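Local coordinates for protein O-methyltransferase (Coxiella burnetii, PDB 3TR6) that probably transfers a methyl group from S-adenosylmethionine to an oxygen of its substrate, at residues 49-59 and 212-220; 91-102 and 117-128. All blocks are in the same frame, centred on the assembly; numbering follows the deposited sequence.

Overall arrangement
Both contacts belong to one Rossmann-like domain whose seven strands run in the order 3-2-1-4-5-7-6, the sheet of class I methyltransferases. Contact 2 is nested in the chain between the two segments of contact 1, and their centres lie about 21 Å apart, with nearest atoms about 8 Å apart and no touch. Contact 2 lies at one edge of the sheet, where strand 91-96 pairs with the outermost strand 118-122 and the chain just past their C-terminal ends helps to hold the nucleoside of S-adenosylhomocysteine. Contact 1 sets helix 50-63 against the antiparallel strand 218-223 near the other edge, with the Gln52 side chain about 6 Å from nickel. Contact 2 thus holds the cofactor directly, whereas contact 1 backs the metal site.

Contact 1: 49-59 and 212-220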
# COMPACT_ATOMS: atom_id res chain seq x y z
N ALA A 49 -3.28 -10.80 -9.62
CA ALA A 49 -1.83 -10.95 -9.58
C ALA A 49 -1.37 -11.36 -8.18
O ALA A 49 -1.82 -10.79 -7.19
CB ALA A 49 -1.15 -9.65 -10.01
N PRO A 50 -0.48 -12.36 -8.11
CA PRO A 50 -0.00 -12.85 -6.81
C PRO A 50 0.50 -11.71 -5.92
O PRO A 50 0.21 -11.69 -4.73
CB PRO A 50 1.15 -13.77 -7.20
CG PRO A 50 0.79 -14.25 -8.56
CD PRO A 50 0.10 -13.10 -9.24
N GLU A 51 1.21 -10.76 -6.51
CA GLU A 51 1.78 -9.66 -5.75
C GLU A 51 0.72 -8.67 -5.28
O GLU A 51 0.84 -8.10 -4.20
CB GLU A 51 2.88 -8.93 -6.54
CG GLU A 51 2.39 -8.25 -7.81
CD GLU A 51 2.47 -9.14 -9.03
OE1 GLU A 51 2.27 -10.37 -8.89
OE2 GLU A 51 2.73 -8.63 -10.13
N GLN A 52 -0.32 -8.47 -6.09
CA GLN A 52 -1.40 -7.57 -5.69
C GLN A 52 -2.21 -8.19 -4.56
O GLN A 52 -2.58 -7.51 -3.60
CB GLN A 52 -2.31 -7.24 -6.88
CG GLN A 52 -3.29 -6.11 -6.57
CD GLN A 52 -4.34 -5.92 -7.65
OE1 GLN A 52 -5.35 -6.62 -7.68
NE2 GLN A 52 -4.10 -4.96 -8.54
N ALA A 53 -2.49 -9.49 -4.68
CA ALA A 53 -3.22 -10.21 -3.65
C ALA A 53 -2.46 -10.17 -2.33
O ALA A 53 -3.06 -10.06 -1.26
CB ALA A 53 -3.44 -11.65 -4.08
N GLN A 54 -1.14 -10.27 -2.41
CA GLN A 54 -0.30 -10.25 -1.22
C GLN A 54 -0.44 -8.93 -0.47
O GLN A 54 -0.42 -8.89 0.76
CB GLN A 54 1.15 -10.52 -1.58
CG GLN A 54 2.10 -10.44 -0.40
CD GLN A 54 3.46 -11.01 -0.72
OE1 GLN A 54 3.58 -12.00 -1.44
NE2 GLN A 54 4.51 -10.39 -0.18
N LEU A 55 -0.57 -7.84 -1.23
CA LEU A 55 -0.79 -6.52 -0.67
C LEU A 55 -2.14 -6.46 0.03
O LEU A 55 -2.27 -5.85 1.09
CB LEU A 55 -0.72 -5.45 -1.76
CG LEU A 55 -1.29 -4.07 -1.45
CD1 LEU A 55 -0.56 -3.41 -0.28
CD2 LEU A 55 -1.24 -3.18 -2.68
N LEU A 56 -3.14 -7.09 -0.57
CA LEU A 56 -4.47 -7.18 0.02
C LEU A 56 -4.41 -7.90 1.36
O LEU A 56 -5.03 -7.48 2.34
CB LEU A 56 -5.44 -7.90 -0.91
CG LEU A 56 -5.86 -7.21 -2.20
CD1 LEU A 56 -6.80 -8.11 -2.98
CD2 LEU A 56 -6.52 -5.87 -1.91
N ALA A 57 -3.68 -9.01 1.39
CA ALA A 57 -3.52 -9.78 2.62
C ALA A 57 -2.88 -8.93 3.71
O ALA A 57 -3.27 -9.01 4.87
CB ALA A 57 -2.68 -11.03 2.35
N LEU A 58 -1.90 -8.12 3.33
CA LEU A 58 -1.23 -7.25 4.29
C LEU A 58 -2.18 -6.20 4.84
O LEU A 58 -2.11 -5.85 6.02
CB LEU A 58 -0.00 -6.58 3.66
CG LEU A 58 0.93 -5.83 4.62
CD1 LEU A 58 1.65 -6.78 5.56
CD2 LEU A 58 1.94 -4.99 3.85
N LEU A 59 -3.09 -5.72 4.00
CA LEU A 59 -4.07 -4.72 4.42
C LEU A 59 -5.07 -5.29 5.42
O LEU A 59 -5.45 -4.61 6.38
CB LEU A 59 -4.81 -4.15 3.21
CG LEU A 59 -3.96 -3.30 2.27
CD1 LEU A 59 -4.78 -2.84 1.08
CD2 LEU A 59 -3.37 -2.11 3.01
N ILE A 212 -1.99 2.50 -6.42
CA ILE A 212 -0.78 1.70 -6.38
C ILE A 212 -0.54 1.00 -7.71
O ILE A 212 -1.41 0.28 -8.20
CB ILE A 212 -0.84 0.63 -5.27
CG1 ILE A 212 -1.39 1.21 -3.96
CG2 ILE A 212 0.53 0.01 -5.04
CD1 ILE A 212 -0.42 2.10 -3.23
N PRO A 213 0.65 1.20 -8.29
CA PRO A 213 1.02 0.53 -9.54
C PRO A 213 1.47 -0.91 -9.30
O PRO A 213 2.57 -1.31 -9.68
CB PRO A 213 2.20 1.37 -10.04
CG PRO A 213 2.83 1.88 -8.79
CD PRO A 213 1.70 2.12 -7.83
N ILE A 214 0.61 -1.70 -8.66
CA ILE A 214 0.84 -3.12 -8.51
C ILE A 214 -0.34 -3.87 -9.12
O ILE A 214 -1.47 -3.37 -9.08
CB ILE A 214 1.04 -3.51 -7.02
CG1 ILE A 214 1.87 -4.79 -6.91
CG2 ILE A 214 -0.30 -3.66 -6.32
CD1 ILE A 214 2.29 -5.11 -5.51
N GLY A 215 -0.08 -5.03 -9.71
CA GLY A 215 -1.08 -5.69 -10.52
C GLY A 215 -1.46 -4.77 -11.67
O GLY A 215 -0.61 -4.07 -12.20
N ASP A 216 -2.73 -4.76 -12.04
CA ASP A 216 -3.19 -3.84 -13.09
C ASP A 216 -3.59 -2.48 -12.51
O ASP A 216 -4.45 -1.78 -13.05
CB ASP A 216 -4.35 -4.45 -13.88
CG ASP A 216 -4.67 -3.67 -15.14
OD1 ASP A 216 -3.72 -3.22 -15.81
OD2 ASP A 216 -5.87 -3.50 -15.45
N GLY A 217 -2.96 -2.11 -11.41
CA GLY A 217 -3.29 -0.87 -10.73
C GLY A 217 -4.31 -1.14 -9.65
O GLY A 217 -5.35 -1.77 -9.89
N LEU A 218 -4.02 -0.67 -8.44
CA LEU A 218 -4.91 -0.88 -7.32
C LEU A 218 -5.21 0.44 -6.62
O LEU A 218 -4.35 1.01 -5.94
CB LEU A 218 -4.30 -1.88 -6.34
CG LEU A 218 -5.23 -2.26 -5.18
CD1 LEU A 218 -6.42 -3.08 -5.68
CD2 LEU A 218 -4.45 -3.02 -4.12
N THR A 219 -6.43 0.94 -6.79
CA THR A 219 -6.86 2.15 -6.10
C THR A 219 -7.35 1.80 -4.70
O THR A 219 -8.16 0.88 -4.54
CB THR A 219 -7.97 2.90 -6.86
OG1 THR A 219 -7.44 3.37 -8.10
CG2 THR A 219 -8.47 4.08 -6.05
N LEU A 220 -6.86 2.52 -3.71
CA LEU A 220 -7.34 2.36 -2.34
C LEU A 220 -8.07 3.62 -1.92
O LEU A 220 -7.54 4.72 -2.08
CB LEU A 220 -6.19 2.07 -1.39
CG LEU A 220 -5.28 0.91 -1.79
CD1 LEU A 220 -4.13 0.76 -0.81
CD2 LEU A 220 -6.07 -0.38 -1.90
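A glutamine amide buried between a helix and a turn is the striking feature here: Gln52 NE2 donates to Ile214 O at 3.1 Å, with an N-H...O angle of 160°. The acceptor lies close to the plane of the amide, whereas the donor is tilted from the carbonyl plane. Ile214 O also takes the backbone N-H of Gly217, which closes the type II' turn 214-217, and the two donors arrive from opposite faces of that carbonyl. Gln52 reaches the turn because its CG is anti to the backbone N (chi1 -169°) and the chain runs extended beyond it. On the way its CG passes over Ile214 CG2 at 3.9 Å, while Leu218 CD1 lies 4.0 Å from Gln52 CD.

Apolar branches fill the rest of the interface. Leu55 and Leu218 meet tip to tip through their CD2 methyls, 3.5 Å apart, and Leu55 CD2 also lies 3.8 Å from Ile214 CG2. One helical turn on, Leu59 CD1 faces Leu220 CD2 at 4.1 Å. At the N-terminal end of the helix, Glu51 and Ile214 lie alongside one another, running opposite ways, CG against CG1 at 3.6 Å; the carboxylate goes beyond the contact, to Tyr16 and to Thr8 of the second subunit. Gly215, at positive phi, brings its CA to within 4.0 Å of Ala49 CB.

The same Gln52 amide is hydrogen-bonded to Asp173 OD1 through NE2 and to Tyr145 OH through OE1. Three polar partners on one buried amide should fix its rotation. Since Asp173 is a ligand of the nickel ion, Gln52 is a second-shell residue that probably helps to orient that carboxylate and ties the metal site to the turn 214-217.

Contact 2: 91-102 and 117-128; sequences TLITCDVDEKST and KIGLRLSPAKDT. With SAH (S-adenosyl-L-homocysteine), chain C.
Thr91 and Leu92 open the pairing at Lys117, whose carbonyl O accepts from Leu92 N at 2.8 Å with a nearly straight N-H...O angle of 173°. Leu92 O then takes Gly119 N, Thr94 N reaches Gly119 O, and Arg121 N returns to Thr94 O at 2.9 Å; Leu92 and Thr94 each bond to the two residues flanking their partner, as in a parallel pair. The strands run in the same direction at 25°. Ile93 lays its CG2 methyl over one face of the Arg121 guanidinium, 3.8 Å from NH2. On the other side of the sheet, Thr94 presents CG2 to Ile118, while its hydroxyl turns to Thr73 and Asp70. Cys95, back on the face of Ile93, brings SG to 3.9 Å from Thr128 CG2.

At Asp96 the strand ends in binding chemistry. Its main-chain O accepts from Ser123 N, the last bond of the pairing and a more bent one at 130°. With CG anti to the backbone N, the carboxylate takes both ribose hydroxyls of S-adenosylhomocysteine: OD1 receives O2' at 2.8 Å and OD2 receives O3' at 2.7 Å. Val97 N meets OD1 on its anti lone pair, Asp98 N, from above the carboxylate plane, closes an Asx turn, and Phe74 N binds OD2. Asp98 OD2 N-caps helix 99-111 by accepting from Ser101 N, and Ser101 OG adds a second bond. From that helix Thr102 CB meets Leu120 CD2 of strand 118-122 at 3.7 Å, the side chains nearly perpendicular.

Starting helix 125-133, Ala125 N donates to adenine N1 at 3.0 Å. This is a right-handed beta-alpha-beta unit of the Rossmann-like methyltransferase fold, with acidic Asp96 ending its first strand and holding the cofactor ribose.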
# COMPACT_ATOMS: atom_id res chain seq x y z
N THR A 91 -14.58 -12.79 8.92
CA THR A 91 -15.29 -13.49 7.86
C THR A 91 -15.19 -12.73 6.55
O THR A 91 -15.04 -11.51 6.53
CB THR A 91 -16.77 -13.74 8.21
OG1 THR A 91 -17.44 -12.49 8.42
CG2 THR A 91 -16.89 -14.60 9.46
N LEU A 92 -15.29 -13.47 5.45
CA LEU A 92 -15.25 -12.89 4.12
C LEU A 92 -16.34 -13.51 3.27
O LEU A 92 -16.44 -14.74 3.18
CB LEU A 92 -13.87 -13.12 3.47
CG LEU A 92 -13.59 -12.52 2.08
CD1 LEU A 92 -12.09 -12.35 1.87
CD2 LEU A 92 -14.21 -13.35 0.95
N ILE A 93 -17.16 -12.68 2.65
CA ILE A 93 -18.12 -13.17 1.67
C ILE A 93 -17.64 -12.81 0.27
O ILE A 93 -17.19 -11.70 0.03
CB ILE A 93 -19.55 -12.63 1.91
CG1 ILE A 93 -19.60 -11.12 1.70
CG2 ILE A 93 -20.03 -12.98 3.31
CD1 ILE A 93 -20.94 -10.52 2.06
N THR A 94 -17.74 -13.77 -0.64
CA THR A 94 -17.24 -13.58 -1.99
C THR A 94 -18.37 -13.69 -3.00
O THR A 94 -19.23 -14.56 -2.90
CB THR A 94 -16.11 -14.58 -2.31
OG1 THR A 94 -15.67 -14.39 -3.66
CG2 THR A 94 -16.59 -16.02 -2.13
N CYS A 95 -18.37 -12.79 -3.98
CA CYS A 95 -19.47 -12.69 -4.92
C CYS A 95 -19.07 -13.07 -6.34
O CYS A 95 -18.02 -12.66 -6.83
CB CYS A 95 -20.04 -11.27 -4.92
SG CYS A 95 -20.38 -10.62 -3.28
N ASP A 96 -19.93 -13.84 -6.99
CA ASP A 96 -19.77 -14.16 -8.40
C ASP A 96 -21.09 -14.72 -8.91
O ASP A 96 -22.00 -15.00 -8.13
CB ASP A 96 -18.63 -15.15 -8.61
CG ASP A 96 -18.00 -15.03 -9.99
OD1 ASP A 96 -18.75 -14.96 -10.99
OD2 ASP A 96 -16.75 -15.00 -10.08
N VAL A 97 -21.18 -14.89 -10.22
CA VAL A 97 -22.39 -15.42 -10.83
C VAL A 97 -22.07 -16.70 -11.59
O VAL A 97 -22.97 -17.37 -12.11
CB VAL A 97 -23.03 -14.40 -11.78
CG1 VAL A 97 -22.20 -14.28 -13.05
CG2 VAL A 97 -24.47 -14.78 -12.10
N ASP A 98 -20.79 -17.05 -11.65
CA ASP A 98 -20.33 -18.19 -12.42
C ASP A 98 -20.15 -19.43 -11.55
O ASP A 98 -19.34 -19.43 -10.62
CB ASP A 98 -19.02 -17.85 -13.13
CG ASP A 98 -18.58 -18.92 -14.11
OD1 ASP A 98 -19.11 -18.96 -15.24
OD2 ASP A 98 -17.69 -19.73 -13.76
N GLU A 99 -20.89 -20.49 -11.87
CA GLU A 99 -20.88 -21.70 -11.06
C GLU A 99 -19.61 -22.53 -11.24
O GLU A 99 -19.07 -23.07 -10.28
CB GLU A 99 -22.09 -22.57 -11.38
CG GLU A 99 -23.41 -21.84 -11.29
CD GLU A 99 -24.60 -22.78 -11.35
OE1 GLU A 99 -24.38 -24.00 -11.50
OE2 GLU A 99 -25.74 -22.29 -11.25
N LYS A 100 -19.14 -22.61 -12.48
CA LYS A 100 -17.98 -23.44 -12.80
C LYS A 100 -16.75 -23.01 -12.00
O LYS A 100 -16.11 -23.84 -11.35
CB LYS A 100 -17.69 -23.41 -14.30
CG LYS A 100 -16.61 -24.38 -14.75
CD LYS A 100 -16.17 -24.09 -16.18
CE LYS A 100 -14.98 -24.96 -16.59
NZ LYS A 100 -14.33 -24.47 -17.85
N SER A 101 -16.42 -21.73 -12.06
CA SER A 101 -15.23 -21.21 -11.39
C SER A 101 -15.35 -21.21 -9.86
O SER A 101 -14.39 -21.54 -9.16
CB SER A 101 -14.89 -19.81 -11.90
OG SER A 101 -15.96 -18.91 -11.70
N THR A 102 -16.52 -20.86 -9.35
CA THR A 102 -16.72 -20.80 -7.90
C THR A 102 -16.68 -22.18 -7.27
O THR A 102 -16.34 -22.33 -6.09
CB THR A 102 -18.04 -20.09 -7.52
OG1 THR A 102 -19.14 -20.71 -8.19
CG2 THR A 102 -17.98 -18.62 -7.91
N LYS A 117 -14.82 -19.41 7.42
CA LYS A 117 -14.59 -17.98 7.29
C LYS A 117 -15.11 -17.40 5.98
O LYS A 117 -15.54 -16.25 5.93
CB LYS A 117 -13.10 -17.65 7.46
CG LYS A 117 -12.62 -17.78 8.88
CD LYS A 117 -11.15 -17.43 9.00
CE LYS A 117 -10.68 -17.53 10.44
NZ LYS A 117 -9.23 -17.21 10.56
N ILE A 118 -15.07 -18.20 4.91
CA ILE A 118 -15.51 -17.72 3.60
C ILE A 118 -16.89 -18.26 3.24
O ILE A 118 -17.16 -19.45 3.41
CB ILE A 118 -14.51 -18.08 2.48
CG1 ILE A 118 -13.11 -17.55 2.81
CG2 ILE A 118 -15.00 -17.54 1.14
CD1 ILE A 118 -12.08 -17.87 1.76
N GLY A 119 -17.75 -17.38 2.76
CA GLY A 119 -19.07 -17.76 2.30
C GLY A 119 -19.37 -17.22 0.91
O GLY A 119 -19.27 -16.02 0.67
N LEU A 120 -19.73 -18.12 0.00
CA LEU A 120 -20.02 -17.75 -1.38
C LEU A 120 -21.44 -17.23 -1.55
O LEU A 120 -22.41 -17.91 -1.21
CB LEU A 120 -19.79 -18.94 -2.31
CG LEU A 120 -20.33 -18.80 -3.73
CD1 LEU A 120 -19.69 -17.62 -4.45
CD2 LEU A 120 -20.11 -20.09 -4.51
N ARG A 121 -21.56 -16.02 -2.10
CA ARG A 121 -22.85 -15.48 -2.48
C ARG A 121 -22.98 -15.54 -4.00
O ARG A 121 -22.48 -14.66 -4.71
CB ARG A 121 -23.01 -14.05 -1.99
CG ARG A 121 -22.84 -13.88 -0.48
CD ARG A 121 -23.97 -14.54 0.32
NE ARG A 121 -23.68 -14.55 1.75
CZ ARG A 121 -23.13 -15.57 2.40
NH1 ARG A 121 -22.81 -16.68 1.75
NH2 ARG A 121 -22.89 -15.49 3.70
N LEU A 122 -23.64 -16.57 -4.50
CA LEU A 122 -23.75 -16.79 -5.94
C LEU A 122 -24.97 -16.08 -6.53
O LEU A 122 -26.08 -16.60 -6.50
CB LEU A 122 -23.80 -18.28 -6.24
CG LEU A 122 -23.64 -18.68 -7.71
CD1 LEU A 122 -22.39 -18.05 -8.30
CD2 LEU A 122 -23.61 -20.19 -7.87
N SER A 123 -24.73 -14.89 -7.07
CA SER A 123 -25.76 -14.10 -7.75
C SER A 123 -25.14 -12.77 -8.12
O SER A 123 -24.06 -12.45 -7.65
CB SER A 123 -26.98 -13.90 -6.84
OG SER A 123 -26.90 -12.65 -6.16
N PRO A 124 -25.82 -11.99 -8.98
CA PRO A 124 -25.26 -10.68 -9.33
C PRO A 124 -24.82 -9.92 -8.09
O PRO A 124 -25.57 -9.85 -7.12
CB PRO A 124 -26.45 -9.97 -9.99
CG PRO A 124 -27.24 -11.08 -10.61
CD PRO A 124 -27.09 -12.27 -9.68
N ALA A 125 -23.60 -9.38 -8.12
CA ALA A 125 -23.07 -8.63 -6.98
C ALA A 125 -23.98 -7.46 -6.63
O ALA A 125 -24.17 -7.13 -5.46
CB ALA A 125 -21.67 -8.14 -7.28
N LYS A 126 -24.53 -6.85 -7.66
CA LYS A 126 -25.54 -5.80 -7.53
C LYS A 126 -26.63 -6.20 -6.54
O LYS A 126 -27.04 -5.40 -5.69
CB LYS A 126 -26.14 -5.52 -8.91
CG LYS A 126 -27.22 -4.46 -8.96
CD LYS A 126 -27.80 -4.39 -10.37
CE LYS A 126 -28.90 -3.35 -10.47
NZ LYS A 126 -29.49 -3.30 -11.84
N ASP A 127 -27.09 -7.45 -6.64
CA ASP A 127 -28.17 -7.95 -5.78
C ASP A 127 -27.68 -8.24 -4.37
O ASP A 127 -28.34 -7.87 -3.39
CB ASP A 127 -28.80 -9.20 -6.39
CG ASP A 127 -29.46 -8.94 -7.73
OD1 ASP A 127 -29.77 -7.76 -8.02
OD2 ASP A 127 -29.68 -9.90 -8.49
N THR A 128 -26.55 -8.92 -4.26
CA THR A 128 -25.95 -9.25 -2.97
C THR A 128 -25.69 -7.99 -2.14
O THR A 128 -25.91 -7.97 -0.93
CB THR A 128 -24.64 -10.03 -3.14
OG1 THR A 128 -24.90 -11.25 -3.83
CG2 THR A 128 -24.02 -10.34 -1.78
N SAH C . -10.65 -11.54 -7.77
CA SAH C . -10.75 -12.61 -8.72
CB SAH C . -10.94 -12.08 -10.13
CG SAH C . -12.30 -12.31 -10.76
SD SAH C . -12.48 -11.90 -12.49
C SAH C . -9.51 -13.44 -8.67
O SAH C . -9.24 -14.20 -9.64
OXT SAH C . -8.75 -13.40 -7.68
C5' SAH C . -14.16 -11.37 -12.81
C4' SAH C . -15.21 -12.15 -12.22
O4' SAH C . -16.42 -11.33 -12.10
C3' SAH C . -15.57 -13.28 -13.10
O3' SAH C . -15.43 -14.45 -12.41
C2' SAH C . -16.98 -13.07 -13.46
O2' SAH C . -17.66 -14.26 -13.47
C1' SAH C . -17.48 -12.19 -12.37
N9 SAH C . -18.69 -11.43 -12.66
C8 SAH C . -19.04 -10.88 -13.83
N7 SAH C . -20.22 -10.26 -13.66
C5 SAH C . -20.63 -10.43 -12.39
C6 SAH C . -21.75 -10.02 -11.66
N6 SAH C . -22.78 -9.26 -12.29
N1 SAH C . -21.85 -10.37 -10.37
C2 SAH C . -20.89 -11.09 -9.77
N3 SAH C . -19.80 -11.49 -10.44
C4 SAH C . -19.64 -11.18 -11.74